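Local coordinates for EVE domain-containing protein (Pseudomonas syringae pv. tomato str. DC3000, PDB 2EVE) that is of unknown function but is an EVE-domain protein related to PUA and ASCH domains, with a pocket that holds a Tris cation in the crystal, at residues A[107-110]-A[111-115]. Sequence-based numbering, arbitrary orientation.
Sequences NVLG and LGYLK
G110 and L114 are joined by the first backbone hydrogen bond of a short helix, at a strand-to-helix junction in the EVE domain, a PUA-related fold. Strand 95-110 passes without a linker into helix 111-115; the N-to-C directions of the short segments 108-110 and 111-115 differ by 62°. G110 holds the N-cap position, and its carbonyl O accepts a hydrogen bond from the backbone N of L114, 3.0 Å away. The next i to i+4 bond follows one residue on, K115 N donating to L111 O.

Apolar contacts bind the end of the strand to the first turn of the helix. The L109 side chain reaches the ring of Y113 with one methyl, CD2, which lies in the ring plane at its edge, 3.9 Å from CE2. With CG anti to the backbone N (chi1 -178°), Y113 tilts its ring partly back over the strand, where its CE2 edge meets this methyl. In L114 CG instead lies beside the backbone N (chi1 -64°), and its CD2 comes to 4.2 Å from L109 CB. I145 and L148 of helix 139-149 pack on this cluster, L148 touching both Y113 and L114, while I59 of strand 58-71 also meets L114.

L111 turns its side chain away from the strand and lines the pocket that holds the Tris molecule. The G110 carbonyl is closely flanked by carbon: L114 CG lies 3.3 Å from G110 O, and Y113 CB lies 3.4 Å from the same oxygen.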
# COMPACT_ATOMS: atom_id res chain seq x y z
N ASN A 107 17.68 -1.46 3.93
CA ASN A 107 17.49 -2.88 3.69
C ASN A 107 16.01 -3.24 3.79
O ASN A 107 15.35 -2.92 4.78
CB ASN A 107 18.30 -3.70 4.69
CG ASN A 107 19.80 -3.52 4.51
OD1 ASN A 107 20.36 -3.91 3.49
ND2 ASN A 107 20.45 -2.93 5.51
N VAL A 108 15.49 -3.91 2.77
CA VAL A 108 14.09 -4.32 2.77
C VAL A 108 13.83 -5.37 3.85
O VAL A 108 14.68 -6.22 4.11
CB VAL A 108 13.70 -4.89 1.38
CG1 VAL A 108 12.29 -5.48 1.44
CG2 VAL A 108 13.77 -3.80 0.32
N LEU A 109 12.68 -5.28 4.49
CA LEU A 109 12.30 -6.24 5.52
C LEU A 109 11.53 -7.34 4.80
O LEU A 109 10.34 -7.20 4.52
CB LEU A 109 11.41 -5.59 6.59
CG LEU A 109 12.08 -4.54 7.48
CD1 LEU A 109 11.06 -3.93 8.43
CD2 LEU A 109 13.22 -5.19 8.26
N GLY A 110 12.23 -8.43 4.49
CA GLY A 110 11.64 -9.54 3.77
C GLY A 110 10.39 -10.16 4.36
O GLY A 110 10.20 -10.17 5.58
N LEU A 111 9.54 -10.67 3.49
CA LEU A 111 8.30 -11.31 3.90
C LEU A 111 8.58 -12.47 4.86
O LEU A 111 7.93 -12.61 5.89
CB LEU A 111 7.54 -11.83 2.67
CG LEU A 111 6.25 -12.61 2.93
CD1 LEU A 111 5.23 -11.72 3.62
CD2 LEU A 111 5.71 -13.12 1.61
N GLY A 112 9.56 -13.30 4.50
CA GLY A 112 9.91 -14.43 5.35
C GLY A 112 10.33 -13.99 6.74
O GLY A 112 9.99 -14.62 7.74
N TYR A 113 11.08 -12.89 6.79
CA TYR A 113 11.57 -12.33 8.05
C TYR A 113 10.40 -11.83 8.90
O TYR A 113 10.38 -12.02 10.12
CB TYR A 113 12.55 -11.20 7.74
CG TYR A 113 13.18 -10.55 8.96
CD1 TYR A 113 13.64 -11.32 10.03
CD2 TYR A 113 13.33 -9.17 9.03
CE1 TYR A 113 14.24 -10.72 11.13
CE2 TYR A 113 13.93 -8.56 10.13
CZ TYR A 113 14.38 -9.34 11.18
OH TYR A 113 14.97 -8.73 12.27
N LEU A 114 9.43 -11.19 8.26
CA LEU A 114 8.27 -10.68 8.97
C LEU A 114 7.41 -11.82 9.51
O LEU A 114 6.82 -11.70 10.59
CB LEU A 114 7.43 -9.80 8.03
CG LEU A 114 8.12 -8.53 7.53
CD1 LEU A 114 7.30 -7.88 6.43
CD2 LEU A 114 8.32 -7.56 8.69
N LYS A 115 7.35 -12.93 8.78
CA LYS A 115 6.56 -14.08 9.22
C LYS A 115 7.14 -14.73 10.47
O LYS A 115 6.47 -15.50 11.16
CB LYS A 115 6.44 -15.11 8.09
CG LYS A 115 5.55 -14.68 6.94
CD LYS A 115 5.45 -15.77 5.88
CE LYS A 115 4.51 -15.36 4.75
NZ LYS A 115 4.45 -16.40 3.68